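Local coordinates for NAD(+) phosphorylase MbcT (Mycobacterium tuberculosis, PDB 6FKG), which degrades NAD(+) by phosphorolysis as the toxin of a type II toxin-antitoxin pair, killing the cell unless its antitoxin MbcA neutralises it, at residues L5-T18 / Q129-Q141. Residues are numbered along the deposited sequence; the frame is centred on the assembly and turned at random.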
loop_
_atom_site.group_PDB
_atom_site.type_symbol
_atom_site.label_atom_id
_atom_site.label_comp_id
_atom_site.label_asym_id
_atom_site.label_seq_id
_atom_site.Cartn_x
_atom_site.Cartn_y
_atom_site.Cartn_z
ATOM N N LEU B 5 -11.698 24.301 -7.154
ATOM C CA LEU B 5 -12.176 25.676 -7.030
ATOM C C LEU B 5 -11.493 26.547 -8.084
ATOM O O LEU B 5 -10.576 27.314 -7.792
ATOM C CB LEU B 5 -11.935 26.226 -5.622
ATOM C CG LEU B 5 -12.903 27.319 -5.180
ATOM C CD1 LEU B 5 -14.349 26.871 -5.388
ATOM C CD2 LEU B 5 -12.669 27.685 -3.724
ATOM N N ASP B 6 -11.961 26.407 -9.317
ATOM C CA ASP B 6 -11.363 27.048 -10.478
ATOM C C ASP B 6 -11.449 28.574 -10.413
ATOM O O ASP B 6 -12.524 29.127 -10.189
ATOM C CB ASP B 6 -12.055 26.520 -11.738
ATOM C CG ASP B 6 -11.527 27.150 -12.998
ATOM O OD1 ASP B 6 -10.348 26.908 -13.337
ATOM O OD2 ASP B 6 -12.297 27.881 -13.652
ATOM N N GLU B 7 -10.319 29.253 -10.605
ATOM C CA GLU B 7 -10.295 30.715 -10.553
ATOM C C GLU B 7 -11.223 31.358 -11.601
ATOM O O GLU B 7 -11.911 32.344 -11.315
ATOM C CB GLU B 7 -8.867 31.238 -10.745
ATOM C CG GLU B 7 -8.789 32.764 -10.755
ATOM C CD GLU B 7 -7.434 33.294 -11.186
ATOM O OE1 GLU B 7 -6.436 32.546 -11.094
ATOM O OE2 GLU B 7 -7.371 34.466 -11.620
ATOM N N GLY B 8 -11.229 30.795 -12.805
ATOM C CA GLY B 8 -12.052 31.295 -13.897
ATOM C C GLY B 8 -13.538 31.228 -13.572
ATOM O O GLY B 8 -14.274 32.184 -13.812
ATOM N N LEU B 9 -13.977 30.102 -13.015
ATOM C CA LEU B 9 -15.383 29.939 -12.642
ATOM C C LEU B 9 -15.782 30.868 -11.515
ATOM O O LEU B 9 -16.864 31.454 -11.542
ATOM C CB LEU B 9 -15.674 28.496 -12.237
ATOM C CG LEU B 9 -17.103 28.186 -11.775
ATOM C CD1 LEU B 9 -18.085 28.285 -12.955
ATOM C CD2 LEU B 9 -17.154 26.807 -11.130
ATOM N N VAL B 10 -14.913 30.996 -10.513
ATOM C CA VAL B 10 -15.177 31.900 -9.410
ATOM C C VAL B 10 -15.324 33.326 -9.952
ATOM O O VAL B 10 -16.243 34.048 -9.570
ATOM C CB VAL B 10 -14.057 31.845 -8.337
ATOM C CG1 VAL B 10 -14.285 32.901 -7.270
ATOM C CG2 VAL B 10 -13.994 30.464 -7.683
ATOM N N GLN B 11 -14.428 33.718 -10.853
ATOM C CA GLN B 11 -14.448 35.072 -11.395
ATOM C C GLN B 11 -15.734 35.325 -12.168
ATOM O O GLN B 11 -16.362 36.378 -12.026
ATOM C CB GLN B 11 -13.244 35.318 -12.305
ATOM C CG GLN B 11 -12.977 36.793 -12.579
ATOM C CD GLN B 11 -12.259 37.486 -11.423
ATOM O OE1 GLN B 11 -11.820 36.840 -10.470
ATOM N NE2 GLN B 11 -12.127 38.807 -11.514
ATOM N N ARG B 12 -16.129 34.352 -12.981
ATOM C CA ARG B 12 -17.327 34.500 -13.799
ATOM C C ARG B 12 -18.565 34.619 -12.927
ATOM O O ARG B 12 -19.438 35.440 -13.194
ATOM C CB ARG B 12 -17.474 33.327 -14.764
ATOM C CG ARG B 12 -16.476 33.346 -15.896
ATOM C CD ARG B 12 -16.418 34.720 -16.530
ATOM N NE ARG B 12 -16.090 34.646 -17.947
ATOM C CZ ARG B 12 -16.939 34.249 -18.890
ATOM N NH1 ARG B 12 -18.175 33.883 -18.567
ATOM N NH2 ARG B 12 -16.549 34.212 -20.155
ATOM N N ILE B 13 -18.647 33.798 -11.886
ATOM C CA ILE B 13 -19.809 33.836 -11.009
ATOM C C ILE B 13 -19.862 35.164 -10.246
ATOM O O ILE B 13 -20.926 35.780 -10.128
ATOM C CB ILE B 13 -19.808 32.629 -10.045
ATOM C CG1 ILE B 13 -20.154 31.359 -10.842
ATOM C CG2 ILE B 13 -20.808 32.838 -8.906
ATOM C CD1 ILE B 13 -19.927 30.074 -10.104
ATOM N N ASP B 14 -18.718 35.620 -9.749
ATOM C CA ASP B 14 -18.649 36.936 -9.106
ATOM C C ASP B 14 -19.138 38.043 -10.040
ATOM O O ASP B 14 -19.858 38.954 -9.618
ATOM C CB ASP B 14 -17.218 37.242 -8.649
ATOM C CG ASP B 14 -17.083 38.631 -8.033
ATOM O OD1 ASP B 14 -17.355 38.783 -6.828
ATOM O OD2 ASP B 14 -16.708 39.575 -8.757
ATOM N N ALA B 15 -18.737 37.963 -11.309
ATOM C CA ALA B 15 -19.145 38.941 -12.318
ATOM C C ALA B 15 -20.654 38.935 -12.518
ATOM O O ALA B 15 -21.252 39.984 -12.741
ATOM C CB ALA B 15 -18.440 38.670 -13.639
ATOM N N ARG B 16 -21.269 37.754 -12.452
ATOM C CA ARG B 16 -22.729 37.661 -12.546
ATOM C C ARG B 16 -23.387 38.379 -11.374
ATOM O O ARG B 16 -24.416 39.038 -11.531
ATOM C CB ARG B 16 -23.203 36.204 -12.566
ATOM C CG ARG B 16 -22.668 35.346 -13.697
ATOM C CD ARG B 16 -23.194 35.798 -15.040
ATOM N NE ARG B 16 -24.655 35.866 -15.087
ATOM C CZ ARG B 16 -25.335 36.273 -16.154
ATOM N NH1 ARG B 16 -24.683 36.633 -17.250
ATOM N NH2 ARG B 16 -26.662 36.322 -16.130
ATOM N N GLY B 17 -22.795 38.231 -10.194
ATOM C CA GLY B 17 -23.353 38.812 -8.993
ATOM C C GLY B 17 -24.668 38.161 -8.597
ATOM O O GLY B 17 -25.021 37.080 -9.083
ATOM N N THR B 18 -25.391 38.828 -7.708
ATOM C CA THR B 18 -26.607 38.286 -7.124
ATOM C C THR B 18 -27.795 39.168 -7.442
ATOM O O THR B 18 -27.633 40.321 -7.855
ATOM C CB THR B 18 -26.510 38.170 -5.590
ATOM O OG1 THR B 18 -26.259 39.466 -5.041
ATOM C CG2 THR B 18 -25.397 37.223 -5.166
ATOM N N GLN B 129 -22.534 21.109 -9.051
ATOM C CA GLN B 129 -21.927 21.166 -7.715
ATOM C C GLN B 129 -20.781 22.167 -7.652
ATOM O O GLN B 129 -20.622 22.876 -6.661
ATOM C CB GLN B 129 -21.436 19.784 -7.289
ATOM C CG GLN B 129 -22.570 18.827 -6.936
ATOM C CD GLN B 129 -22.067 17.452 -6.549
ATOM O OE1 GLN B 129 -21.139 16.926 -7.161
ATOM N NE2 GLN B 129 -22.667 16.869 -5.518
ATOM N N ALA B 130 -19.981 22.231 -8.710
ATOM C CA ALA B 130 -18.886 23.191 -8.748
ATOM C C ALA B 130 -19.433 24.611 -8.718
ATOM O O ALA B 130 -18.871 25.490 -8.061
ATOM C CB ALA B 130 -18.027 22.981 -9.979
ATOM N N VAL B 131 -20.540 24.828 -9.424
ATOM C CA VAL B 131 -21.155 26.149 -9.455
ATOM C C VAL B 131 -21.737 26.519 -8.080
ATOM O O VAL B 131 -21.526 27.640 -7.592
ATOM C CB VAL B 131 -22.250 26.228 -10.558
ATOM C CG1 VAL B 131 -23.042 27.515 -10.444
ATOM C CG2 VAL B 131 -21.610 26.122 -11.943
ATOM N N GLY B 132 -22.453 25.591 -7.449
ATOM C CA GLY B 132 -22.978 25.838 -6.105
ATOM C C GLY B 132 -21.850 26.059 -5.110
ATOM O O GLY B 132 -21.928 26.934 -4.245
ATOM N N HIS B 133 -20.785 25.273 -5.232
ATOM C CA HIS B 133 -19.618 25.441 -4.371
ATOM C C HIS B 133 -19.065 26.861 -4.488
ATOM O O HIS B 133 -18.794 27.520 -3.488
ATOM C CB HIS B 133 -18.546 24.430 -4.741
ATOM C CG HIS B 133 -17.349 24.446 -3.841
ATOM N ND1 HIS B 133 -16.173 23.803 -4.166
ATOM C CD2 HIS B 133 -17.151 24.994 -2.618
ATOM C CE1 HIS B 133 -15.296 23.968 -3.189
ATOM N NE2 HIS B 133 -15.865 24.694 -2.241
ATOM N N ALA B 134 -18.901 27.332 -5.715
ATOM C CA ALA B 134 -18.327 28.660 -5.939
ATOM C C ALA B 134 -19.237 29.769 -5.404
ATOM O O ALA B 134 -18.754 30.745 -4.834
ATOM C CB ALA B 134 -18.049 28.873 -7.424
ATOM N N ALA B 135 -20.548 29.629 -5.587
ATOM C CA ALA B 135 -21.482 30.652 -5.113
ATOM C C ALA B 135 -21.387 30.762 -3.596
ATOM O O ALA B 135 -21.357 31.867 -3.041
ATOM C CB ALA B 135 -22.922 30.336 -5.539
ATOM N N TRP B 136 -21.336 29.608 -2.933
ATOM C CA TRP B 136 -21.196 29.572 -1.478
ATOM C C TRP B 136 -19.865 30.162 -1.044
ATOM O O TRP B 136 -19.780 30.907 -0.058
ATOM C CB TRP B 136 -21.313 28.141 -0.966
ATOM C CG TRP B 136 -20.811 27.978 0.456
ATOM C CD1 TRP B 136 -21.499 28.258 1.609
ATOM C CD2 TRP B 136 -19.519 27.504 0.862
ATOM N NE1 TRP B 136 -20.706 27.982 2.714
ATOM C CE2 TRP B 136 -19.492 27.511 2.277
ATOM C CE3 TRP B 136 -18.386 27.052 0.164
ATOM C CZ2 TRP B 136 -18.377 27.089 3.006
ATOM C CZ3 TRP B 136 -17.272 26.638 0.894
ATOM C CH2 TRP B 136 -17.280 26.655 2.299
ATOM N N PHE B 137 -18.825 29.821 -1.790
ATOM C CA PHE B 137 -17.489 30.320 -1.509
ATOM C C PHE B 137 -17.448 31.849 -1.565
ATOM O O PHE B 137 -16.751 32.480 -0.772
ATOM C CB PHE B 137 -16.488 29.715 -2.494
ATOM C CG PHE B 137 -15.081 30.172 -2.275
ATOM C CD1 PHE B 137 -14.321 29.627 -1.257
ATOM C CD2 PHE B 137 -14.524 31.153 -3.079
ATOM C CE1 PHE B 137 -13.022 30.049 -1.041
ATOM C CE2 PHE B 137 -13.231 31.582 -2.866
ATOM C CZ PHE B 137 -12.478 31.026 -1.846
ATOM N N LEU B 138 -18.219 32.435 -2.482
ATOM C CA LEU B 138 -18.299 33.889 -2.657
ATOM C C LEU B 138 -19.287 34.560 -1.700
ATOM O O LEU B 138 -19.589 35.744 -1.843
ATOM C CB LEU B 138 -18.689 34.232 -4.101
ATOM C CG LEU B 138 -17.631 33.841 -5.131
ATOM C CD1 LEU B 138 -18.189 33.935 -6.554
ATOM C CD2 LEU B 138 -16.397 34.723 -4.962
ATOM N N HIS B 139 -19.781 33.787 -0.738
ATOM C CA HIS B 139 -20.700 34.255 0.292
ATOM C C HIS B 139 -22.059 34.659 -0.257
ATOM O O HIS B 139 -22.748 35.481 0.330
ATOM C CB HIS B 139 -20.080 35.419 1.084
ATOM C CG HIS B 139 -19.020 34.983 2.040
ATOM N ND1 HIS B 139 -17.783 34.535 1.626
ATOM C CD2 HIS B 139 -19.019 34.901 3.392
ATOM C CE1 HIS B 139 -17.062 34.204 2.682
ATOM N NE2 HIS B 139 -17.787 34.418 3.766
ATOM N N MET B 140 -22.451 34.081 -1.386
ATOM C CA MET B 140 -23.803 34.280 -1.879
ATOM C C MET B 140 -24.740 33.451 -1.013
ATOM O O MET B 140 -24.331 32.436 -0.468
ATOM C CB MET B 140 -23.917 33.879 -3.348
ATOM C CG MET B 140 -23.065 34.722 -4.251
ATOM S SD MET B 140 -23.128 34.198 -5.963
ATOM C CE MET B 140 -22.252 35.565 -6.756
ATOM N N GLN B 141 -25.990 33.882 -0.883
ATOM C CA GLN B 141 -26.900 33.228 0.041
ATOM C C GLN B 141 -27.549 31.997 -0.588
ATOM O O GLN B 141 -28.092 31.143 0.109
ATOM C CB GLN B 141 -27.964 34.213 0.516
ATOM C CG GLN B 141 -27.405 35.302 1.421
ATOM C CD GLN B 141 -28.492 36.139 2.037
ATOM O OE1 GLN B 141 -29.366 36.651 1.338
ATOM N NE2 GLN B 141 -28.450 36.287 3.354
#
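Leu-5, Leu-9, Val-10 and Ile-13 of the N-terminal segment pack on Ala-134 and its neighbours in a mainly apolar contact with no hydrogen bond between the segments, built round two crossing helices at one end of the fold, where helix 7-16 crosses helix 129-137 at -64° with the axes 9.5 Å apart. Ala-134 lies at the centre, where Ile-13 CD1 presses on its CB at 3.5 Å, closer than usual van der Waals contact, and Leu-9 CD2 rests near Ala-130 and Ala-134. Ahead of the helix, Leu-5 forks over two rings. Its CD2 sits above the middle of the Phe-137 ring, 3.5 Å from the centroid, while CD1 lies over a face of His-133 nearer the rim, both being CH-pi contacts. The Asp-6 carboxylate caps the helix start, OD2 accepting from Leu-9 N at 2.9 Å.

Toward the other end, Leu-138 CD2 meets Val-10 CG1 at 3.6 Å, and its CD1 reaches the CG2 branch of Ile-13, which lies anti to the backbone N and also receives Met-140 CE. With its chain extended beyond CG (chi2 177°, chi3 171°), Met-140 carries that methyl to 3.6 Å from Ile-13 O; Thr-18 CG2 packs against its CG. A Schellman motif with His-139 at C-prime ends helix 126-137 and turns the chain toward strand 142-147. MbcA borders this surface: Tyr-60 of an MbcA chain hydrogen-bonds His-133 NE2, and Pro-47 of another packs on Ala-130 and Val-131. The contact thus joins helix 7-16 to helix 126-137 of the RES fold by ordinary interhelical packing, on a flank that the antitoxin also contacts.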